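Local structure of membrane-anchored mycosin mycp1 (Mycobacterium thermoresistibile, 4HVL) at residues S38-R43 with G293-A298; A106-G111 with E284-L289; S271-W276 with D353-A358. The protein probably acts as a membrane-anchored, subtilisin-like serine endopeptidase and is an essential component of the type VII (ESX-1) secretion system. All coordinates share one frame; numbering follows the deposited sequence.

Contact 1: S38-R43 with G293-A298; sequences SNFADR and GEPVNA
The F40 ring lies on a proline: CB of P295 sits over one ring face, 3.7 Å from the F40 ring centroid, a CH-pi contact. F40 comes from 38-43, which is neither helix nor strand, and P295 from strand 295-300. CB of P295 is displaced toward the rim of the ring, so it meets CG of F40 at 3.6 Å, and CG of P295 follows behind against CB of F40. The ring is brought here by chi1 of -62°, which sets CG of F40 opposite its own carbonyl carbon. The far end of the ring reaches N297, whose amide plane is turned 59° from the ring; CE1 of F40 comes to 3.8 Å from N297 ND2, obliquely.

That same ND2 gives a nearly straight hydrogen bond (165°) to S38 OG, 3.0 Å away and almost in the amide plane. Both polar ends are tied down a second time by Y35: S38 OG to the Y35 carbonyl oxygen, and N297 OD1 to Y35 N. The amide is thereby fixed in rotation, one end on each partner. Next along the chain, N39 OD1 accepts from A41 N in an Asx turn, shaping the chain next to F40. A little earlier in the same loop, T33 is faced by both N297 and A298, a classic beta bulge, where the N-terminal loop lies along strand 295-300 at the surface of the subtilisin fold.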
loop_
_atom_site.group_PDB
_atom_site.type_symbol
_atom_site.label_atom_id
_atom_site.label_comp_id
_atom_site.label_asym_id
_atom_site.label_seq_id
_atom_site.Cartn_x
_atom_site.Cartn_y
_atom_site.Cartn_z
ATOM N N SER A 38 22.029 -16.190 2.479
ATOM C CA SER A 38 20.957 -16.111 1.481
ATOM C C SER A 38 21.557 -16.107 0.076
ATOM O O SER A 38 22.578 -15.474 -0.166
ATOM C CB SER A 38 20.143 -14.826 1.679
ATOM O OG SER A 38 19.474 -14.809 2.936
ATOM N N ASN A 39 20.942 -16.831 -0.840
ATOM C CA ASN A 39 21.407 -16.868 -2.221
ATOM C C ASN A 39 20.338 -16.224 -3.088
ATOM O O ASN A 39 19.249 -16.766 -3.223
ATOM C CB ASN A 39 21.665 -18.300 -2.664
ATOM C CG ASN A 39 21.855 -18.430 -4.176
ATOM O OD1 ASN A 39 22.291 -17.493 -4.863
ATOM N ND2 ASN A 39 21.532 -19.606 -4.702
ATOM N N PHE A 40 20.638 -15.057 -3.649
ATOM C CA PHE A 40 19.643 -14.301 -4.412
ATOM C C PHE A 40 19.645 -14.602 -5.914
ATOM O O PHE A 40 18.931 -13.961 -6.685
ATOM C CB PHE A 40 19.837 -12.806 -4.158
ATOM C CG PHE A 40 19.630 -12.412 -2.720
ATOM C CD1 PHE A 40 18.359 -12.291 -2.213
ATOM C CD2 PHE A 40 20.716 -12.173 -1.877
ATOM C CE1 PHE A 40 18.148 -11.904 -0.893
ATOM C CE2 PHE A 40 20.521 -11.800 -0.555
ATOM C CZ PHE A 40 19.232 -11.660 -0.061
ATOM N N ALA A 41 20.433 -15.586 -6.325
ATOM C CA ALA A 41 20.412 -16.039 -7.712
ATOM C C ALA A 41 19.036 -16.606 -8.097
ATOM O O ALA A 41 18.592 -16.454 -9.225
ATOM C CB ALA A 41 21.505 -17.065 -7.953
ATOM N N ASP A 42 18.364 -17.246 -7.151
ATOM C CA ASP A 42 17.038 -17.817 -7.396
ATOM C C ASP A 42 15.972 -16.738 -7.342
ATOM O O ASP A 42 16.161 -15.682 -6.732
ATOM C CB ASP A 42 16.711 -18.900 -6.360
ATOM C CG ASP A 42 17.585 -20.126 -6.511
ATOM O OD1 ASP A 42 17.692 -20.634 -7.660
ATOM O OD2 ASP A 42 18.168 -20.579 -5.493
ATOM N N ARG A 43 14.857 -17.006 -8.006
ATOM C CA ARG A 43 13.728 -16.098 -8.002
ATOM C C ARG A 43 13.050 -16.132 -6.638
ATOM O O ARG A 43 12.935 -17.195 -6.072
ATOM C CB ARG A 43 12.752 -16.495 -9.104
ATOM C CG ARG A 43 13.299 -16.201 -10.490
ATOM C CD ARG A 43 12.340 -16.648 -11.585
ATOM N NE ARG A 43 12.999 -16.623 -12.894
ATOM C CZ ARG A 43 12.594 -17.293 -13.973
ATOM N NH1 ARG A 43 11.504 -18.057 -13.944
ATOM N NH2 ARG A 43 13.289 -17.193 -15.102
ATOM N N GLY A 293 20.087 -0.625 -4.415
ATOM C CA GLY A 293 19.562 -1.551 -5.417
ATOM C C GLY A 293 20.036 -2.977 -5.225
ATOM O O GLY A 293 19.912 -3.804 -6.142
ATOM N N GLU A 294 20.548 -3.266 -4.021
ATOM C CA GLU A 294 21.052 -4.592 -3.632
ATOM C C GLU A 294 19.921 -5.459 -3.084
ATOM O O GLU A 294 19.065 -4.968 -2.354
ATOM C CB GLU A 294 22.172 -4.440 -2.566
ATOM C CG GLU A 294 21.739 -4.259 -1.101
ATOM C CD GLU A 294 21.165 -2.889 -0.707
ATOM O OE1 GLU A 294 20.935 -2.029 -1.573
ATOM O OE2 GLU A 294 20.947 -2.649 0.515
ATOM N N PRO A 295 19.920 -6.760 -3.403
ATOM C CA PRO A 295 18.846 -7.586 -2.861
ATOM C C PRO A 295 18.879 -7.647 -1.319
ATOM O O PRO A 295 19.956 -7.705 -0.717
ATOM C CB PRO A 295 19.085 -8.970 -3.479
ATOM C CG PRO A 295 20.352 -8.903 -4.244
ATOM C CD PRO A 295 20.888 -7.516 -4.226
ATOM N N VAL A 296 17.696 -7.571 -0.711
ATOM C CA VAL A 296 17.547 -7.696 0.721
ATOM C C VAL A 296 16.366 -8.604 1.069
ATOM O O VAL A 296 15.401 -8.707 0.300
ATOM C CB VAL A 296 17.321 -6.328 1.401
ATOM C CG1 VAL A 296 18.600 -5.505 1.393
ATOM C CG2 VAL A 296 16.144 -5.566 0.765
ATOM N N ASN A 297 16.422 -9.207 2.257
ATOM C CA ASN A 297 15.345 -10.074 2.743
ATOM C C ASN A 297 15.203 -10.143 4.270
ATOM O O ASN A 297 14.553 -11.047 4.784
ATOM C CB ASN A 297 15.505 -11.486 2.149
ATOM C CG ASN A 297 16.707 -12.220 2.696
ATOM O OD1 ASN A 297 17.493 -11.667 3.474
ATOM N ND2 ASN A 297 16.865 -13.481 2.293
ATOM N N ALA A 298 15.799 -9.174 4.980
ATOM C CA ALA A 298 15.744 -9.113 6.425
ATOM C C ALA A 298 15.780 -7.661 6.878
ATOM O O ALA A 298 16.323 -6.791 6.187
ATOM C CB ALA A 298 16.923 -9.856 7.032
#

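Contact 2: A106-G111 with E284-L289; sequences ASVIAG and ENITAL. With ACT (acetate ion), chain L.
With chi1 at 77°, S107 holds OG between its own backbone N and carbonyl carbon, pointing at the chain across from it, while chi1 of 167° puts V108 CG1 anti to the backbone N and leaves CG2, opposite the carbonyl carbon, as the branch that touches. The two residues sit on helix 102-110 of the subtilisin fold, which directly follows H101, predicted to belong to the charge relay system. What they meet is the run into strand 288-289, an edge strand of the small antiparallel sheet.

S107 OG takes the backbone N-H of L289 in a hydrogen bond of 2.9 Å that is close to linear, at 172°. OG also bonds to the carbonyl oxygen of L104 one turn back, so this buried hydroxyl ties strand and helix together while still engaged with its own helix. The fit around it is close: CB of A288 lies 3.4 Å from S107 OG, and CB of L289 is 3.6 Å from S107 CB.

One residue along, the contact is mainly apolar, with wider spacings. CG2 of V108 is 4.2 Å from CB of A288 and 4.3 Å from CG2 of I286, and V108 also packs on F313, A316 and Y317 of helix 311-328, which has S312, the predicted charge-relay serine, in its first turn. V108 thus packs helix 102-110 against both helix 311-328 and the run into the strand. At the helix end, G111 N bonds to S107 O, and CA of G111 faces CD1 of L289.

Farther from the helix, N285 ND2 makes a weak hydrogen bond of 3.3 Å to OXT of an acetate ion, probably from the crystallisation liquor.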
loop_
_atom_site.group_PDB
_atom_site.type_symbol
_atom_site.label_atom_id
_atom_site.label_comp_id
_atom_site.label_asym_id
_atom_site.label_seq_id
_atom_site.Cartn_x
_atom_site.Cartn_y
_atom_site.Cartn_z
ATOM N N ALA A 106 8.842 0.305 -3.227
ATOM C CA ALA A 106 9.079 0.786 -4.586
ATOM C C ALA A 106 9.795 -0.265 -5.432
ATOM O O ALA A 106 9.459 -0.429 -6.625
ATOM C CB ALA A 106 9.859 2.103 -4.576
ATOM N N SER A 107 10.731 -1.001 -4.817
ATOM C CA SER A 107 11.480 -2.039 -5.546
ATOM C C SER A 107 10.588 -3.191 -5.995
ATOM O O SER A 107 10.795 -3.749 -7.080
ATOM C CB SER A 107 12.670 -2.573 -4.750
ATOM O OG SER A 107 12.276 -3.487 -3.737
ATOM N N VAL A 108 9.603 -3.537 -5.176
ATOM C CA VAL A 108 8.660 -4.612 -5.512
ATOM C C VAL A 108 7.761 -4.202 -6.699
ATOM O O VAL A 108 7.528 -4.994 -7.620
ATOM C CB VAL A 108 7.833 -5.052 -4.263
ATOM C CG1 VAL A 108 6.653 -5.917 -4.651
ATOM C CG2 VAL A 108 8.705 -5.814 -3.279
ATOM N N ILE A 109 7.301 -2.946 -6.691
ATOM C CA ILE A 109 6.457 -2.393 -7.749
ATOM C C ILE A 109 7.248 -2.309 -9.083
ATOM O O ILE A 109 6.813 -2.826 -10.102
ATOM C CB ILE A 109 5.963 -0.973 -7.368
ATOM C CG1 ILE A 109 5.075 -1.009 -6.105
ATOM C CG2 ILE A 109 5.223 -0.323 -8.536
ATOM C CD1 ILE A 109 4.732 0.355 -5.537
ATOM N N ALA A 110 8.421 -1.679 -9.047
ATOM C CA ALA A 110 9.106 -1.263 -10.272
ATOM C C ALA A 110 10.619 -1.463 -10.276
ATOM O O ALA A 110 11.312 -0.891 -11.109
ATOM C CB ALA A 110 8.758 0.185 -10.566
ATOM N N GLY A 111 11.133 -2.306 -9.390
ATOM C CA GLY A 111 12.561 -2.549 -9.336
ATOM C C GLY A 111 13.087 -3.137 -10.634
ATOM O O GLY A 111 12.478 -4.034 -11.206
ATOM N N GLU A 284 4.635 -12.064 2.951
ATOM C CA GLU A 284 5.536 -12.685 3.926
ATOM C C GLU A 284 6.818 -13.153 3.225
ATOM O O GLU A 284 6.807 -13.476 2.034
ATOM C CB GLU A 284 4.871 -13.909 4.582
ATOM C CG GLU A 284 3.556 -13.651 5.293
ATOM C CD GLU A 284 2.866 -14.943 5.723
ATOM O OE1 GLU A 284 3.556 -15.961 5.989
ATOM O OE2 GLU A 284 1.626 -14.957 5.770
ATOM N N ASN A 285 7.922 -13.183 3.978
ATOM C CA ASN A 285 9.192 -13.751 3.490
ATOM C C ASN A 285 9.565 -13.137 2.148
ATOM O O ASN A 285 9.909 -13.831 1.174
ATOM C CB ASN A 285 9.096 -15.283 3.428
ATOM C CG ASN A 285 8.870 -15.918 4.793
ATOM O OD1 ASN A 285 7.820 -16.502 5.059
ATOM N ND2 ASN A 285 9.863 -15.822 5.660
ATOM N N ILE A 286 9.492 -11.808 2.126
ATOM C CA ILE A 286 9.656 -11.017 0.913
ATOM C C ILE A 286 11.154 -10.735 0.642
ATOM O O ILE A 286 11.966 -10.570 1.568
ATOM C CB ILE A 286 8.833 -9.703 1.015
ATOM C CG1 ILE A 286 7.327 -9.991 1.086
ATOM C CG2 ILE A 286 9.127 -8.736 -0.126
ATOM C CD1 ILE A 286 6.781 -10.820 -0.054
ATOM N N THR A 287 11.508 -10.762 -0.638
ATOM C CA THR A 287 12.796 -10.275 -1.120
ATOM C C THR A 287 12.534 -8.987 -1.860
ATOM O O THR A 287 11.569 -8.882 -2.627
ATOM C CB THR A 287 13.428 -11.304 -2.047
ATOM O OG1 THR A 287 13.677 -12.489 -1.287
ATOM C CG2 THR A 287 14.730 -10.802 -2.664
ATOM N N ALA A 288 13.378 -7.996 -1.612
ATOM C CA ALA A 288 13.224 -6.699 -2.232
ATOM C C ALA A 288 14.625 -6.129 -2.462
ATOM O O ALA A 288 15.628 -6.864 -2.321
ATOM C CB ALA A 288 12.370 -5.813 -1.320
ATOM N N LEU A 289 14.706 -4.864 -2.859
ATOM C CA LEU A 289 15.977 -4.156 -2.991
ATOM C C LEU A 289 16.119 -3.038 -1.971
ATOM O O LEU A 289 15.137 -2.408 -1.563
ATOM C CB LEU A 289 16.127 -3.556 -4.395
ATOM C CG LEU A 289 15.949 -4.503 -5.600
ATOM C CD1 LEU A 289 16.147 -3.721 -6.904
ATOM C CD2 LEU A 289 16.901 -5.679 -5.501
HETATM C C ACT L . 13.335 -15.302 3.721
HETATM O O ACT L . 13.780 -15.196 2.538
HETATM O OXT ACT L . 12.567 -14.450 4.261
HETATM C CH3 ACT L . 13.745 -16.518 4.503
#

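Contact 3: S271-W276 with D353-A358; sequences SMSGPW and DNYVGA
N354 is pressed closely against G274 and P275, whereas S271 at the other end meets Y355 mainly through water. On the tight side, G274 N donates to N354 O at 3.1 Å, bent to 148° and tilted out of the carbonyl plane. The same oxygen receives a CA-H...O contact from S273 CA at 3.2 Å, and a second contact of this kind runs back from N354 CA to G274 O, so the two backbones lie very close. The N354 amide lies flat over the G274-P275 peptide, the planes nearly parallel, with ND2 of N354 3.3 Å from C of G274. N354 ND2 donates to R237 O and to a water that in turn donates to S273 OG.

Neither segment is helix or strand. In this subtilisin fold the loop 271-276 leads into strand 277-282, the edge of the large parallel sheet, while 353-358 lies between helices 334-343 and 363-368. The latter loop is shaped by D353, whose OD1 accepts from V356 N nearly along its C-O axis and from Y355 N from above the carboxylate plane, an Asx motif with an Asx turn. W276 turns away, with G274 CA and P275 CD over one face of its indole.

The looser side begins at Y355, which is partly exposed. With CG opposite the carbonyl carbon (chi1 -52°), its ring reaches beside S273, where CD1 of Y355 is 3.6 Å from S273 CB, obliquely. Beyond it, S271 OG and Y355 O stand 4.4 Å apart; a water lies between, 2.7 Å from S271 OG and 2.8 Å from Y355 O, while S271 OG also bonds to G260 N.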
loop_
_atom_site.group_PDB
_atom_site.type_symbol
_atom_site.label_atom_id
_atom_site.label_comp_id
_atom_site.label_asym_id
_atom_site.label_seq_id
_atom_site.Cartn_x
_atom_site.Cartn_y
_atom_site.Cartn_z
ATOM N N SER A 271 -2.788 -9.921 8.726
ATOM C CA SER A 271 -3.504 -9.122 7.723
ATOM C C SER A 271 -4.851 -8.692 8.308
ATOM O O SER A 271 -5.618 -9.522 8.773
ATOM C CB SER A 271 -3.704 -9.923 6.436
ATOM O OG SER A 271 -4.077 -9.099 5.348
ATOM N N MET A 272 -5.112 -7.392 8.305
ATOM C CA MET A 272 -6.357 -6.833 8.839
ATOM C C MET A 272 -7.534 -7.145 7.914
ATOM O O MET A 272 -7.557 -6.735 6.749
ATOM C CB MET A 272 -6.232 -5.306 9.007
ATOM C CG MET A 272 -5.549 -4.875 10.302
ATOM S SD MET A 272 -6.506 -5.228 11.810
ATOM C CE MET A 272 -7.973 -4.282 11.455
ATOM N N SER A 273 -8.519 -7.862 8.449
ATOM C CA SER A 273 -9.691 -8.239 7.685
ATOM C C SER A 273 -10.733 -7.150 7.778
ATOM O O SER A 273 -10.814 -6.424 8.786
ATOM C CB SER A 273 -10.307 -9.552 8.233
ATOM O OG SER A 273 -10.962 -9.332 9.478
ATOM N N GLY A 274 -11.574 -7.078 6.754
ATOM C CA GLY A 274 -12.780 -6.283 6.835
ATOM C C GLY A 274 -13.682 -6.378 5.617
ATOM O O GLY A 274 -13.296 -6.972 4.592
ATOM N N PRO A 275 -14.867 -5.745 5.703
ATOM C CA PRO A 275 -15.808 -5.789 4.586
ATOM C C PRO A 275 -15.295 -5.132 3.296
ATOM O O PRO A 275 -15.900 -5.319 2.246
ATOM C CB PRO A 275 -17.047 -5.057 5.127
ATOM C CG PRO A 275 -16.545 -4.165 6.200
ATOM C CD PRO A 275 -15.322 -4.845 6.784
ATOM N N TRP A 276 -14.162 -4.425 3.385
ATOM C CA TRP A 276 -13.624 -3.602 2.291
ATOM C C TRP A 276 -12.456 -4.249 1.546
ATOM O O TRP A 276 -12.019 -3.742 0.530
ATOM C CB TRP A 276 -13.177 -2.230 2.846
ATOM C CG TRP A 276 -12.403 -2.393 4.141
ATOM C CD1 TRP A 276 -11.155 -2.919 4.279
ATOM C CD2 TRP A 276 -12.870 -2.114 5.468
ATOM N NE1 TRP A 276 -10.800 -2.962 5.585
ATOM C CE2 TRP A 276 -11.825 -2.461 6.348
ATOM C CE3 TRP A 276 -14.042 -1.571 5.983
ATOM C CZ2 TRP A 276 -11.916 -2.302 7.728
ATOM C CZ3 TRP A 276 -14.144 -1.391 7.361
ATOM C CH2 TRP A 276 -13.072 -1.760 8.225
ATOM N N ASP A 353 -14.208 -13.237 0.667
ATOM C CA ASP A 353 -14.168 -13.139 2.111
ATOM C C ASP A 353 -13.420 -11.888 2.570
ATOM O O ASP A 353 -12.864 -11.141 1.760
ATOM C CB ASP A 353 -13.644 -14.439 2.734
ATOM C CG ASP A 353 -12.176 -14.676 2.482
ATOM O OD1 ASP A 353 -11.380 -13.709 2.495
ATOM O OD2 ASP A 353 -11.804 -15.855 2.313
ATOM N N ASN A 354 -13.442 -11.663 3.872
ATOM C CA ASN A 354 -12.888 -10.446 4.456
ATOM C C ASN A 354 -11.363 -10.459 4.622
ATOM O O ASN A 354 -10.776 -9.450 4.980
ATOM C CB ASN A 354 -13.599 -10.150 5.788
ATOM C CG ASN A 354 -14.975 -9.527 5.587
ATOM O OD1 ASN A 354 -15.527 -9.566 4.488
ATOM N ND2 ASN A 354 -15.531 -8.926 6.655
ATOM N N TYR A 355 -10.728 -11.599 4.339
ATOM C CA TYR A 355 -9.288 -11.725 4.508
ATOM C C TYR A 355 -8.574 -11.441 3.189
ATOM O O TYR A 355 -7.589 -10.683 3.150
ATOM C CB TYR A 355 -8.950 -13.105 5.079
ATOM C CG TYR A 355 -9.757 -13.373 6.319
ATOM C CD1 TYR A 355 -9.341 -12.906 7.540
ATOM C CD2 TYR A 355 -10.979 -14.048 6.250
ATOM C CE1 TYR A 355 -10.099 -13.099 8.686
ATOM C CE2 TYR A 355 -11.754 -14.256 7.388
ATOM C CZ TYR A 355 -11.302 -13.773 8.608
ATOM O OH TYR A 355 -12.050 -13.975 9.752
ATOM N N VAL A 356 -9.108 -12.011 2.109
ATOM C CA VAL A 356 -8.510 -11.907 0.783
ATOM C C VAL A 356 -9.431 -11.271 -0.255
ATOM O O VAL A 356 -9.024 -11.078 -1.395
ATOM C CB VAL A 356 -8.010 -13.283 0.267
ATOM C CG1 VAL A 356 -6.912 -13.812 1.178
ATOM C CG2 VAL A 356 -9.152 -14.297 0.117
ATOM N N GLY A 357 -10.652 -10.912 0.133
ATOM C CA GLY A 357 -11.605 -10.356 -0.809
ATOM C C GLY A 357 -11.914 -11.369 -1.891
ATOM O O GLY A 357 -12.288 -12.501 -1.582
ATOM N N ALA A 358 -11.754 -10.962 -3.149
ATOM C CA ALA A 358 -12.003 -11.851 -4.289
ATOM C C ALA A 358 -10.844 -12.853 -4.481
ATOM O O ALA A 358 -10.932 -13.761 -5.318
ATOM C CB ALA A 358 -12.216 -11.047 -5.565
HETATM O O HOH W 1 -6.718 -8.987 5.156
HETATM O O HOH W 2 -13.784 -9.204 9.150
#

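In the fold
Contact 1 is a surface contact, whereas contacts 2 and 3 are buried. Contacts 1 and 2 touch and share the small antiparallel sheet: strands 288-289 and 295-300 are neighbours in it, with V296 N probably hydrogen-bonded to A288 O at 2.7 Å. Strand 295-300 meets a loop from the N-terminal part, through an aromatic ring on proline and an amide; strand 288-289 meets helix 102-110, through a hydroxyl and aliphatic groups. Contact 3 stands apart, its centre about 30 Å from that of contact 1 and 23 Å from that of contact 2. It joins two loops, and there backbone polar groups and bridging waters work alongside the N354 amide and the Y355 ring.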